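Local coordinates for protein ectonucleotide pyrophosphatase/phosphodiesterase family member 5 (Mus musculus, PDB 5VEO) that probably hydrolyses phosphodiester or pyrophosphate bonds of nucleotide substrates as a zinc-bearing ectoenzyme, and is captured here as an inactive variant holding AMP, at residues I194-V197 against D198-G202; S146-F149 against E150-V153; D27-K31 against V32-H36; V153-I156 against I157-F160. The protein carries 1 engineered substitution. One frame throughout, in Å; residues are numbered along the deposited sequence.

Contact 1: I194-V197 against D198-G202; sequences ISDV and DHKLG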
ATOM      1  N   ILE A 194      -2.694   5.538  17.275  1.00 10.89           N
ATOM      2  CA  ILE A 194      -2.850   6.731  16.442  1.00 10.73           C
ATOM      3  C   ILE A 194      -2.154   7.930  17.093  1.00  8.91           C
ATOM      4  O   ILE A 194      -1.457   8.708  16.422  1.00 10.22           O
ATOM      5  CB  ILE A 194      -4.339   7.006  16.151  1.00  9.22           C
ATOM      6  CG1 ILE A 194      -4.948   5.839  15.344  1.00 10.68           C
ATOM      7  CG2 ILE A 194      -4.476   8.336  15.396  1.00 10.57           C
ATOM      8  CD1 ILE A 194      -6.456   5.779  15.353  1.00 13.04           C
ATOM      9  N   SER A 195      -2.325   8.103  18.406  1.00  9.83           N
ATOM     10  CA  SER A 195      -1.626   9.180  19.106  0.64 11.49           C
ATOM     11  C   SER A 195      -0.117   9.039  18.957  1.00 11.48           C
ATOM     12  O   SER A 195       0.599  10.034  18.760  1.00 13.22           O
ATOM     13  CB  SER A 195      -1.996   9.177  20.591  0.64 15.84           C
ATOM     14  OG  SER A 195      -3.337   9.551  20.812  0.64 18.24           O
ATOM     15  N   ASP A 196       0.384   7.810  19.027  1.00 11.41           N
ATOM     16  CA  ASP A 196       1.817   7.601  18.882  1.00 12.19           C
ATOM     17  C   ASP A 196       2.302   7.935  17.478  1.00 12.49           C
ATOM     18  O   ASP A 196       3.385   8.519  17.313  1.00 13.04           O
ATOM     19  CB  ASP A 196       2.188   6.175  19.213  1.00 12.31           C
ATOM     20  CG  ASP A 196       3.698   5.985  19.186  1.00 16.37           C
ATOM     21  OD1 ASP A 196       4.384   6.540  20.067  1.00 24.82           O
ATOM     22  OD2 ASP A 196       4.202   5.339  18.265  1.00 19.85           O
ATOM     23  N   VAL A 197       1.532   7.545  16.457  1.00 10.09           N
ATOM     24  CA  VAL A 197       1.901   7.881  15.087  1.00 11.89           C
ATOM     25  C   VAL A 197       1.902   9.393  14.896  1.00 11.40           C
ATOM     26  O   VAL A 197       2.799   9.938  14.253  1.00 10.51           O
ATOM     27  CB  VAL A 197       0.979   7.163  14.090  1.00  9.91           C
ATOM     28  CG1 VAL A 197       1.187   7.690  12.672  1.00 10.61           C
ATOM     29  CG2 VAL A 197       1.260   5.662  14.147  1.00 12.24           C
ATOM     30  N   ASP A 198       0.923  10.098  15.484  1.00 10.87           N
ATOM     31  CA  ASP A 198       0.935  11.555  15.433  1.00  9.13           C
ATOM     32  C   ASP A 198       2.196  12.105  16.090  1.00  9.47           C
ATOM     33  O   ASP A 198       2.834  13.022  15.557  1.00 11.60           O
ATOM     34  CB  ASP A 198      -0.312  12.121  16.109  1.00 12.07           C
ATOM     35  CG  ASP A 198      -0.364  13.632  16.043  1.00 12.56           C
ATOM     36  OD1 ASP A 198      -0.797  14.157  14.975  1.00 14.23           O
ATOM     37  OD2 ASP A 198       0.064  14.264  17.049  1.00 18.27           O
ATOM     38  N   HIS A 199       2.577  11.544  17.237  1.00 11.08           N
ATOM     39  CA  HIS A 199       3.807  11.954  17.903  1.00 15.00           C
ATOM     40  C   HIS A 199       5.025  11.724  17.011  1.00 12.25           C
ATOM     41  O   HIS A 199       5.906  12.584  16.924  1.00 15.86           O
ATOM     42  CB  HIS A 199       3.948  11.202  19.226  1.00 18.84           C
ATOM     43  CG  HIS A 199       5.010  11.750  20.121  1.00 30.82           C
ATOM     44  ND1 HIS A 199       6.217  11.113  20.327  1.00 37.88           N
ATOM     45  CD2 HIS A 199       5.050  12.883  20.860  1.00 34.00           C
ATOM     46  CE1 HIS A 199       6.952  11.830  21.159  1.00 37.25           C
ATOM     47  NE2 HIS A 199       6.268  12.908  21.498  1.00 37.32           N
ATOM     48  N   LYS A 200       5.079  10.580  16.323  1.00 11.85           N
ATOM     49  CA  LYS A 200       6.194  10.293  15.417  1.00 13.37           C
ATOM     50  C   LYS A 200       6.219  11.260  14.242  1.00 13.06           C
ATOM     51  O   LYS A 200       7.290  11.711  13.825  1.00 13.25           O
ATOM     52  CB  LYS A 200       6.108   8.857  14.927  1.00 11.80           C
ATOM     53  CG  LYS A 200       6.540   7.881  16.003  1.00 14.80           C
ATOM     54  CD  LYS A 200       6.400   6.466  15.552  1.00 17.38           C
ATOM     55  CE  LYS A 200       7.205   5.542  16.446  1.00 18.93           C
ATOM     56  NZ  LYS A 200       6.850   5.646  17.880  1.00 21.47           N
ATOM     57  N   LEU A 201       5.051  11.614  13.710  1.00 12.07           N
ATOM     58  CA  LEU A 201       5.014  12.638  12.682  1.00 11.28           C
ATOM     59  C   LEU A 201       5.579  13.950  13.219  1.00 11.87           C
ATOM     60  O   LEU A 201       6.339  14.642  12.529  1.00 13.76           O
ATOM     61  CB  LEU A 201       3.581  12.812  12.175  1.00 11.04           C
ATOM     62  CG  LEU A 201       3.363  13.880  11.103  1.00 12.08           C
ATOM     63  CD1 LEU A 201       4.246  13.641   9.866  1.00 14.06           C
ATOM     64  CD2 LEU A 201       1.886  13.986  10.754  1.00 15.52           C
ATOM     65  N   GLY A 202       5.236  14.290  14.461  1.00 14.83           N
ATOM     66  CA  GLY A 202       5.803  15.478  15.088  1.00 15.01           C
ATOM     67  C   GLY A 202       7.317  15.422  15.198  1.00 16.08           C
ATOM     68  O   GLY A 202       8.003  16.424  14.977  1.00 18.43           O
TER
HETATM   69  O   HOH W   1       0.292  13.211  19.498  1.00 38.01           O
HETATM   70  O   HOH W   2       6.878   8.049  19.737  1.00 34.16           O
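Helix 190-210 carries an i to i+4 salt bridge one turn long between Asp196 and Lys200. Lys200 NZ lies 2.7 Å from Asp196 OD2 and meets the syn lone pair of that oxygen, the one on the side of OD1. The lysine runs back along the helix to get there, its CG passing 3.5 Å from Asp196 O. A bend at the last torsion (chi4 56°) then turns NZ onto the carboxylate. Asp196 helps from its own end: CG stands anti to the backbone N (chi1 -175°), which swings the carboxylate forward although CB leaves the backbone away from 198-202. A water bridges the same pair a second time, accepting from Lys200 NZ at 3.0 Å and donating to Asp196 OD1 at 2.9 Å. It also sits 3.2 Å from ND1 of His199. With an alanine in place of Lys200, the Asp196 carboxylate would probably lose its ammonium partner and be freer to turn, and the water would lose a donor.

The pair rides on regular alpha-helix within the alkaline phosphatase-like fold of the family, where Lys200 N donates to Asp196 O and Leu201 N to Val197 O. Val197 and Leu201 turn apolar side chains onto Phe37 of helix 35-42. Asp198 points to that helix too: OD1 accepts from Phe37 N and OD2 from His36 ND1, so this buried carboxylate receives donors at the helix's amino end. A second water donates to Asp198 OD2 at 2.7 Å and, at a longer 3.3 Å, to Ser195 O.

Contact 2: S146-F149 against E150-V153; sequences SVSF and EDRV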
ATOM      1  N   SER A 146      12.657  -4.061  13.043  1.00 15.34           N
ATOM      2  CA  SER A 146      13.140  -3.680  14.368  1.00 16.20           C
ATOM      3  C   SER A 146      13.820  -2.323  14.402  1.00 13.70           C
ATOM      4  O   SER A 146      14.090  -1.816  15.496  1.00 21.03           O
ATOM      5  CB  SER A 146      14.121  -4.726  14.889  1.00 22.23           C
ATOM      6  OG  SER A 146      13.477  -5.981  14.986  1.00 25.36           O
ATOM      7  N   VAL A 147      14.144  -1.744  13.252  1.00 15.04           N
ATOM      8  CA  VAL A 147      14.804  -0.446  13.244  1.00 12.54           C
ATOM      9  C   VAL A 147      13.787   0.608  13.650  1.00 11.63           C
ATOM     10  O   VAL A 147      12.675   0.668  13.105  1.00 13.72           O
ATOM     11  CB  VAL A 147      15.408  -0.151  11.864  1.00 14.33           C
ATOM     12  CG1 VAL A 147      15.972   1.246  11.818  1.00 13.16           C
ATOM     13  CG2 VAL A 147      16.500  -1.158  11.536  1.00 16.04           C
ATOM     14  N   SER A 148      14.158   1.426  14.627  1.00 13.35           N
ATOM     15  CA  SER A 148      13.250   2.404  15.195  1.00 14.44           C
ATOM     16  C   SER A 148      12.853   3.444  14.150  1.00 10.45           C
ATOM     17  O   SER A 148      13.567   3.706  13.170  1.00 11.58           O
ATOM     18  CB  SER A 148      13.906   3.101  16.383  1.00 15.24           C
ATOM     19  OG  SER A 148      14.930   3.958  15.920  1.00 16.34           O
ATOM     20  N   PHE A 149      11.688   4.049  14.379  1.00 12.60           N
ATOM     21  CA  PHE A 149      11.258   5.148  13.532  1.00 11.95           C
ATOM     22  C   PHE A 149      12.288   6.267  13.531  1.00 11.09           C
ATOM     23  O   PHE A 149      12.598   6.840  12.480  1.00 12.77           O
ATOM     24  CB  PHE A 149       9.921   5.680  14.022  1.00 11.94           C
ATOM     25  CG  PHE A 149       9.378   6.756  13.170  1.00 11.20           C
ATOM     26  CD1 PHE A 149       9.473   8.081  13.563  1.00 12.41           C
ATOM     27  CD2 PHE A 149       8.785   6.456  11.961  1.00 14.32           C
ATOM     28  CE1 PHE A 149       8.956   9.085  12.769  1.00 14.39           C
ATOM     29  CE2 PHE A 149       8.272   7.458  11.161  1.00 14.86           C
ATOM     30  CZ  PHE A 149       8.368   8.772  11.561  1.00 13.27           C
ATOM     31  N   GLU A 150      12.847   6.571  14.704  1.00 13.91           N
ATOM     32  CA  GLU A 150      13.812   7.656  14.827  1.00 15.04           C
ATOM     33  C   GLU A 150      15.071   7.367  14.017  1.00 15.49           C
ATOM     34  O   GLU A 150      15.649   8.275  13.402  1.00 16.29           O
ATOM     35  CB  GLU A 150      14.132   7.878  16.306  1.00 19.93           C
ATOM     36  CG  GLU A 150      12.919   8.358  17.148  1.00 23.07           C
ATOM     37  CD  GLU A 150      11.832   7.301  17.377  1.00 26.40           C
ATOM     38  OE1 GLU A 150      12.146   6.082  17.348  1.00 19.77           O
ATOM     39  OE2 GLU A 150      10.643   7.710  17.574  1.00 31.01           O
ATOM     40  N   ASP A 151      15.489   6.103  13.967  1.00 13.97           N
ATOM     41  CA  ASP A 151      16.656   5.761  13.154  1.00 14.57           C
ATOM     42  C   ASP A 151      16.342   5.862  11.666  1.00 14.47           C
ATOM     43  O   ASP A 151      17.202   6.254  10.865  1.00 15.85           O
ATOM     44  CB  ASP A 151      17.146   4.361  13.513  1.00 16.18           C
ATOM     45  CG  ASP A 151      17.984   4.346  14.785  1.00 25.47           C
ATOM     46  OD1 ASP A 151      18.403   5.430  15.224  1.00 32.26           O
ATOM     47  OD2 ASP A 151      18.234   3.254  15.340  1.00 30.18           O
ATOM     48  N   ARG A 152      15.117   5.486  11.270  1.00 12.88           N
ATOM     49  CA  ARG A 152      14.720   5.640   9.875  1.00 12.15           C
ATOM     50  C   ARG A 152      14.712   7.105   9.477  1.00 11.58           C
ATOM     51  O   ARG A 152      15.211   7.468   8.405  1.00 12.12           O
ATOM     52  CB  ARG A 152      13.337   5.014   9.643  1.00 11.39           C
ATOM     53  CG  ARG A 152      13.322   3.533   9.899  1.00 11.01           C
ATOM     54  CD  ARG A 152      11.926   2.912   9.730  1.00  9.91           C
ATOM     55  NE  ARG A 152      11.809   1.681  10.510  1.00 10.88           N
ATOM     56  CZ  ARG A 152      10.919   0.709  10.284  1.00  9.29           C
ATOM     57  NH1 ARG A 152      10.075   0.771   9.264  1.00  8.73           N
ATOM     58  NH2 ARG A 152      10.899  -0.364  11.063  1.00 11.75           N
ATOM     59  N   VAL A 153      14.155   7.964  10.340  1.00 12.67           N
ATOM     60  CA  VAL A 153      14.154   9.403  10.088  1.00 11.73           C
ATOM     61  C   VAL A 153      15.583   9.921   9.979  1.00 11.22           C
ATOM     62  O   VAL A 153      15.904  10.734   9.100  1.00 13.71           O
ATOM     63  CB  VAL A 153      13.378  10.124  11.197  1.00 12.12           C
ATOM     64  CG1 VAL A 153      13.585  11.625  11.131  1.00 13.08           C
ATOM     65  CG2 VAL A 153      11.898   9.786  11.057  1.00 12.57           C
TER
HETATM   66  O   HOH W   3      16.770   1.126  15.801  1.00 22.34           O
HETATM   67  O   HOH W   4      10.461   3.803  17.004  1.00 16.83           O
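Ser148 is the N-cap of helix 149-160, and its OG accepts from Asp151 N at 3.0 Å. Its first torsion (chi1 71°) sets OG between the backbone N and the carbonyl carbon, facing that amide. Asp151 does not return the bond directly; a water accepts from Ser148 N and donates to Asp151 OD2. Another water similarly links Phe149 N to Glu150 OE1.

Arg152 supplies the other polar grip. Its NE and NH2, side-on, both donate to Val147 O at 2.9 Å, and that oxygen lies close to the guanidinium plane. NH2 comes in the carbonyl plane, whereas NE stands well above it. NH1 turns to Glu174 in a salt bridge and to Tyr172 O in a hydrogen bond, tying the loop before the helix to the end of strand 168-173. A leucine at Arg152 would probably leave Val147 O without these two donors and take a charge partner from Glu174 and a donor from Tyr172 O.

Apolar contacts flank the helix start. Val147 CG1 rests 3.7 Å from Asp151 CB. Phe149, edge-to-face with Trp173, receives Val153 in a CH-pi contact: the methyl CG2 sits over one ring face, 3.9 Å from the centroid and nearest to CE1.

Contact 3: D27-K31 against V32-H36; sequences DYLYK and VPTPH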
ATOM      1  N   ASP A  27      -9.994   8.234   8.287  1.00  6.88           N
ATOM      2  CA  ASP A  27     -10.705   8.867   9.398  1.00  7.58           C
ATOM      3  C   ASP A  27     -10.037   8.650  10.754  1.00  7.79           C
ATOM      4  O   ASP A  27     -10.554   9.138  11.768  1.00  8.94           O
ATOM      5  CB  ASP A  27     -12.148   8.376   9.438  1.00  8.21           C
ATOM      6  CG  ASP A  27     -12.252   6.896   9.730  1.00 12.33           C
ATOM      7  OD1 ASP A  27     -13.351   6.427  10.106  1.00 15.99           O
ATOM      8  OD2 ASP A  27     -11.231   6.197   9.626  1.00 14.59           O
ATOM      9  N   TYR A  28      -8.868   8.000  10.797  1.00  8.41           N
ATOM     10  CA  TYR A  28      -8.148   7.862  12.060  1.00  7.43           C
ATOM     11  C   TYR A  28      -7.752   9.214  12.641  1.00  5.52           C
ATOM     12  O   TYR A  28      -7.560   9.319  13.853  1.00  9.10           O
ATOM     13  CB  TYR A  28      -6.902   7.005  11.863  1.00  6.66           C
ATOM     14  CG  TYR A  28      -7.069   5.493  11.824  1.00  7.13           C
ATOM     15  CD1 TYR A  28      -5.967   4.693  11.607  1.00  6.50           C
ATOM     16  CD2 TYR A  28      -8.281   4.861  12.053  1.00  7.00           C
ATOM     17  CE1 TYR A  28      -6.051   3.316  11.596  1.00  6.45           C
ATOM     18  CE2 TYR A  28      -8.373   3.458  12.035  1.00  7.66           C
ATOM     19  CZ  TYR A  28      -7.248   2.700  11.811  1.00  7.91           C
ATOM     20  OH  TYR A  28      -7.319   1.331  11.807  1.00  8.65           O
ATOM     21  N   LEU A  29      -7.600  10.241  11.783  1.00  7.68           N
ATOM     22  CA  LEU A  29      -7.296  11.613  12.207  1.00 11.66           C
ATOM     23  C   LEU A  29      -8.230  12.101  13.289  1.00  9.01           C
ATOM     24  O   LEU A  29      -7.881  13.009  14.055  1.00 11.78           O
ATOM     25  CB  LEU A  29      -7.423  12.575  11.017  1.00 15.80           C
ATOM     26  CG  LEU A  29      -6.481  12.334   9.847  1.00 23.58           C
ATOM     27  CD1 LEU A  29      -6.788  13.337   8.740  1.00 29.16           C
ATOM     28  CD2 LEU A  29      -5.041  12.454  10.312  1.00 25.49           C
ATOM     29  N   TYR A  30      -9.437  11.548  13.336  1.00  8.60           N
ATOM     30  CA  TYR A  30     -10.486  12.042  14.206  1.00 10.78           C
ATOM     31  C   TYR A  30     -10.748  11.155  15.415  1.00 10.08           C
ATOM     32  O   TYR A  30     -11.638  11.475  16.213  1.00 13.68           O
ATOM     33  CB  TYR A  30     -11.770  12.195  13.396  1.00 10.98           C
ATOM     34  CG  TYR A  30     -11.577  13.017  12.151  1.00  9.55           C
ATOM     35  CD1 TYR A  30     -10.989  14.272  12.212  1.00 10.67           C
ATOM     36  CD2 TYR A  30     -11.942  12.523  10.913  1.00 13.21           C
ATOM     37  CE1 TYR A  30     -10.806  15.029  11.071  1.00 12.76           C
ATOM     38  CE2 TYR A  30     -11.766  13.275   9.765  1.00 16.57           C
ATOM     39  CZ  TYR A  30     -11.202  14.529   9.852  1.00 12.92           C
ATOM     40  OH  TYR A  30     -11.028  15.284   8.710  1.00 16.07           O
ATOM     41  N   LYS A  31     -10.015  10.047  15.563  1.00  8.71           N
ATOM     42  CA  LYS A  31     -10.228   9.122  16.677  1.00 10.70           C
ATOM     43  C   LYS A  31      -9.659   9.656  17.986  1.00 10.68           C
ATOM     44  O   LYS A  31     -10.163   9.312  19.061  1.00 14.89           O
ATOM     45  CB  LYS A  31      -9.605   7.762  16.355  1.00 13.66           C
ATOM     46  CG  LYS A  31     -10.485   6.891  15.446  1.00 22.36           C
ATOM     47  CD  LYS A  31      -9.962   5.440  15.325  1.00 24.12           C
ATOM     48  CE  LYS A  31     -10.933   4.544  14.587  1.00 26.81           C
ATOM     49  NZ  LYS A  31     -12.054   4.158  15.489  1.00 26.41           N
ATOM     50  N   VAL A  32      -8.599  10.455  17.907  1.00 11.97           N
ATOM     51  CA  VAL A  32      -7.914  11.054  19.047  1.00 12.19           C
ATOM     52  C   VAL A  32      -7.376  12.394  18.575  1.00 12.56           C
ATOM     53  O   VAL A  32      -7.284  12.618  17.358  1.00 12.69           O
ATOM     54  CB  VAL A  32      -6.751  10.187  19.547  1.00 15.13           C
ATOM     55  CG1 VAL A  32      -7.259   8.939  20.167  1.00 22.23           C
ATOM     56  CG2 VAL A  32      -5.795   9.896  18.409  1.00 14.17           C
ATOM     57  N   PRO A  33      -6.971  13.283  19.476  1.00 13.76           N
ATOM     58  CA  PRO A  33      -6.249  14.481  19.043  1.00 15.17           C
ATOM     59  C   PRO A  33      -5.039  14.101  18.200  1.00 14.62           C
ATOM     60  O   PRO A  33      -4.248  13.223  18.559  1.00 15.54           O
ATOM     61  CB  PRO A  33      -5.855  15.151  20.365  1.00 17.88           C
ATOM     62  CG  PRO A  33      -6.946  14.707  21.330  1.00 21.49           C
ATOM     63  CD  PRO A  33      -7.191  13.268  20.931  1.00 18.17           C
ATOM     64  N   THR A  34      -4.923  14.736  17.044  1.00 13.88           N
ATOM     65  CA  THR A  34      -3.801  14.526  16.132  1.00 14.51           C
ATOM     66  C   THR A  34      -3.224  15.890  15.777  1.00 14.32           C
ATOM     67  O   THR A  34      -3.332  16.368  14.636  1.00 13.75           O
ATOM     68  CB  THR A  34      -4.225  13.732  14.892  1.00 13.79           C
ATOM     69  OG1 THR A  34      -5.389  14.315  14.311  1.00 14.60           O
ATOM     70  CG2 THR A  34      -4.538  12.275  15.242  1.00 12.39           C
ATOM     71  N   PRO A  35      -2.591  16.546  16.748  1.00 14.10           N
ATOM     72  CA  PRO A  35      -2.101  17.915  16.522  1.00 15.42           C
ATOM     73  C   PRO A  35      -1.062  18.024  15.433  1.00 14.59           C
ATOM     74  O   PRO A  35      -1.037  19.043  14.734  1.00 16.97           O
ATOM     75  CB  PRO A  35      -1.527  18.310  17.892  1.00 18.74           C
ATOM     76  CG  PRO A  35      -1.296  17.007  18.614  1.00 18.27           C
ATOM     77  CD  PRO A  35      -2.406  16.115  18.139  1.00 15.87           C
ATOM     78  N   HIS A  36      -0.217  17.007  15.237  1.00 13.55           N
ATOM     79  CA  HIS A  36       0.811  17.148  14.215  1.00 13.74           C
ATOM     80  C   HIS A  36       0.247  16.923  12.822  1.00 13.92           C
ATOM     81  O   HIS A  36       0.610  17.647  11.889  1.00 14.34           O
ATOM     82  CB  HIS A  36       1.974  16.223  14.530  1.00 14.21           C
ATOM     83  CG  HIS A  36       2.652  16.592  15.804  1.00 17.49           C
ATOM     84  ND1 HIS A  36       2.495  15.880  16.972  1.00 18.86           N
ATOM     85  CD2 HIS A  36       3.411  17.669  16.118  1.00 16.85           C
ATOM     86  CE1 HIS A  36       3.185  16.467  17.936  1.00 18.89           C
ATOM     87  NE2 HIS A  36       3.747  17.554  17.443  1.00 19.42           N
TER
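Thr34 faces back toward Leu29, and its OG1 donates to Leu29 O at 2.8 Å. The hydroxyl approaches in the carbonyl plane, on a lone pair, with a C=O...OG1 angle of 130°. Thr34 points its CB toward 27-31, and with chi1 at 50° OG1 sits between the backbone N and the carbonyl carbon, aimed at the acceptor. The methyl CG2 comes alongside, 3.6 Å from the same Leu29 O, so the whole end of the threonine is laid against one carbonyl. Thr34 stands at the N-cap of helix 35-42, yet its side chain makes no capping bond; its hydroxyl serves the preceding turn instead.

That turn is a short 3-10 segment, with Lys31 N donating to Tyr28 O at 3.1 Å. The bond from CA to CB of Leu29 leads away from 32-36, and CB lies 4.1 Å above the plane of the Tyr30 ring, over the centre. Val32 CG1 lies 3.1 Å from Lys31 O, and the backbone N of Val32 is buried here with no hydrogen-bonding partner in the model.

The connection leads from strand 16-21 into helix 35-42. On one flank Tyr28 packs on Met190, Lys31 on Ile194 and Val32 on Ser195, all of helix 190-210, while Lys31 NZ goes to Pro185 O in a nearby loop. On another, Leu29 and Tyr30 touch His46 of strand 45-51.

Contact 4: V153-I156 against I157-F160; sequences VAKI and IEWF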
ATOM      1  N   VAL A 153      14.155   7.964  10.340  1.00 12.67           N
ATOM      2  CA  VAL A 153      14.154   9.403  10.088  1.00 11.73           C
ATOM      3  C   VAL A 153      15.583   9.921   9.979  1.00 11.22           C
ATOM      4  O   VAL A 153      15.904  10.734   9.100  1.00 13.71           O
ATOM      5  CB  VAL A 153      13.378  10.124  11.197  1.00 12.12           C
ATOM      6  CG1 VAL A 153      13.585  11.625  11.131  1.00 13.08           C
ATOM      7  CG2 VAL A 153      11.898   9.786  11.057  1.00 12.57           C
ATOM      8  N   ALA A 154      16.454   9.470  10.881  1.00 14.60           N
ATOM      9  CA  ALA A 154      17.832   9.953  10.877  1.00 14.98           C
ATOM     10  C   ALA A 154      18.500   9.690   9.537  1.00 13.29           C
ATOM     11  O   ALA A 154      19.196  10.561   8.997  1.00 15.37           O
ATOM     12  CB  ALA A 154      18.618   9.303  12.013  1.00 19.49           C
ATOM     13  N   LYS A 155      18.297   8.497   8.976  1.00 12.30           N
ATOM     14  CA  LYS A 155      18.891   8.188   7.680  1.00 14.81           C
ATOM     15  C   LYS A 155      18.321   9.079   6.585  1.00 13.64           C
ATOM     16  O   LYS A 155      19.058   9.594   5.735  1.00 14.58           O
ATOM     17  CB  LYS A 155      18.673   6.716   7.349  1.00 15.03           C
ATOM     18  CG  LYS A 155      19.483   5.790   8.223  1.00 17.00           C
ATOM     19  CD  LYS A 155      20.976   5.941   7.845  1.00 24.31           C
ATOM     20  CE  LYS A 155      21.959   5.451   8.878  1.00 37.52           C
ATOM     21  NZ  LYS A 155      23.305   5.998   8.484  1.00 41.50           N
ATOM     22  N   ILE A 156      16.994   9.254   6.568  1.00 13.86           N
ATOM     23  CA  ILE A 156      16.377  10.127   5.578  1.00 13.13           C
ATOM     24  C   ILE A 156      16.988  11.528   5.634  1.00 11.70           C
ATOM     25  O   ILE A 156      17.296  12.126   4.596  1.00 13.93           O
ATOM     26  CB  ILE A 156      14.849  10.164   5.797  1.00 13.88           C
ATOM     27  CG1 ILE A 156      14.241   8.814   5.402  1.00 15.76           C
ATOM     28  CG2 ILE A 156      14.217  11.341   5.054  1.00 17.02           C
ATOM     29  CD1 ILE A 156      14.167   8.544   3.910  1.00 18.60           C
ATOM     30  N   ILE A 157      17.115  12.090   6.841  1.00 13.93           N
ATOM     31  CA  ILE A 157      17.633  13.449   6.995  1.00 16.32           C
ATOM     32  C   ILE A 157      19.080  13.502   6.537  1.00 16.06           C
ATOM     33  O   ILE A 157      19.502  14.448   5.855  1.00 15.07           O
ATOM     34  CB  ILE A 157      17.502  13.920   8.460  1.00 19.38           C
ATOM     35  CG1 ILE A 157      16.032  13.977   8.943  1.00 22.87           C
ATOM     36  CG2 ILE A 157      18.210  15.286   8.656  1.00 19.47           C
ATOM     37  CD1 ILE A 157      15.254  15.052   8.401  1.00 27.34           C
ATOM     38  N   GLU A 158      19.857  12.489   6.915  1.00 16.98           N
ATOM     39  CA  GLU A 158      21.250  12.381   6.460  1.00 16.08           C
ATOM     40  C   GLU A 158      21.335  12.373   4.941  1.00 14.34           C
ATOM     41  O   GLU A 158      22.176  13.058   4.345  1.00 20.58           O
ATOM     42  CB  GLU A 158      21.874  11.112   7.016  1.00 17.89           C
ATOM     43  CG  GLU A 158      22.139  11.191   8.486  1.00 25.60           C
ATOM     44  CD  GLU A 158      22.430   9.839   9.106  1.00 30.15           C
ATOM     45  OE1 GLU A 158      22.649   8.851   8.355  1.00 29.22           O
ATOM     46  OE2 GLU A 158      22.431   9.766  10.354  1.00 38.40           O
ATOM     47  N   TRP A 159      20.458  11.615   4.286  1.00 14.80           N
ATOM     48  CA  TRP A 159      20.518  11.516   2.836  1.00 14.44           C
ATOM     49  C   TRP A 159      20.120  12.823   2.152  1.00 14.42           C
ATOM     50  O   TRP A 159      20.702  13.182   1.117  1.00 15.54           O
ATOM     51  CB  TRP A 159      19.648  10.351   2.364  1.00 14.28           C
ATOM     52  CG  TRP A 159      20.136   9.021   2.860  1.00 16.51           C
ATOM     53  CD1 TRP A 159      21.414   8.676   3.225  1.00 18.44           C
ATOM     54  CD2 TRP A 159      19.337   7.858   3.056  1.00 19.74           C
ATOM     55  NE1 TRP A 159      21.453   7.358   3.613  1.00 18.71           N
ATOM     56  CE2 TRP A 159      20.180   6.843   3.542  1.00 19.13           C
ATOM     57  CE3 TRP A 159      17.981   7.583   2.876  1.00 17.45           C
ATOM     58  CZ2 TRP A 159      19.711   5.555   3.815  1.00 17.08           C
ATOM     59  CZ3 TRP A 159      17.516   6.324   3.164  1.00 17.17           C
ATOM     60  CH2 TRP A 159      18.377   5.321   3.627  1.00 18.07           C
ATOM     61  N   PHE A 160      19.126  13.548   2.699  1.00 14.81           N
ATOM     62  CA  PHE A 160      18.737  14.823   2.108  1.00 14.95           C
ATOM     63  C   PHE A 160      19.831  15.884   2.248  1.00 14.21           C
ATOM     64  O   PHE A 160      19.796  16.891   1.524  1.00 16.02           O
ATOM     65  CB  PHE A 160      17.462  15.366   2.752  1.00 14.16           C
ATOM     66  CG  PHE A 160      16.191  14.893   2.091  1.00 14.16           C
ATOM     67  CD1 PHE A 160      15.879  15.284   0.801  1.00 15.64           C
ATOM     68  CD2 PHE A 160      15.307  14.078   2.767  1.00 16.53           C
ATOM     69  CE1 PHE A 160      14.711  14.866   0.192  1.00 17.11           C
ATOM     70  CE2 PHE A 160      14.127  13.646   2.154  1.00 16.69           C
ATOM     71  CZ  PHE A 160      13.844  14.029   0.873  1.00 15.13           C
TER
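Lys155 NZ reaches Glu158 OE1 at 2.9 Å, a salt bridge from i to i+3 that uses the syn lone pair of the carboxylate oxygen. The lysine chain bends at its second torsion (chi2 -70°), whereas Glu158 is extended beyond CG, and the two cross at a slant on the outer side of the helix.

The backbone of Lys155 also serves Trp159. Lys155 O accepts from Trp159 N and at the same time stands 3.1 Å above the indole plane, toward its rim. Over the six-membered ring comes Lys155 CB, in a CH-pi contact 4.0 Å from the centroid and 17° off the ring normal. Ile156 CD1 touches the benzo side of the indole, 4.1 Å from Trp159 CE3.

All of this belongs to the last two turns of helix 149-160, which packs beside the central mixed sheet: Trp159 stacks on Tyr139, and Ile156 and Phe160 both meet Leu17 of strand 16-21. Ile156 and Phe160 run side by side, with Ile156 CG2 3.7 Å from Phe160 CE2. Ile157 lies in the same manner along Val153, CG1 to CG1 at 4.0 Å, and continues onto Leu208 of helix 190-210.

In the fold
Contacts 2 and 4 follow each other along helix 149-160 and share Val153, their centres 11 Å apart. Contact 1, on helix 190-210, lies between contacts 2 and 3 and touches both. Lys200 O is 3.3 Å from Phe149 CE1 of contact 2, and Gly202 CA is 3.4 Å from His36 CD2 of contact 3. Contacts 3 and 4 stay separate, with centres 26 Å apart. Contact 2 lies beside a nucleotide: the Arg152 side chain is about 7 Å from a bound AMP. Its first segment follows Glu145, which with Asp178 binds a zinc ion. The Val197 side chain of contact 1 is about 12 Å from a zinc ion.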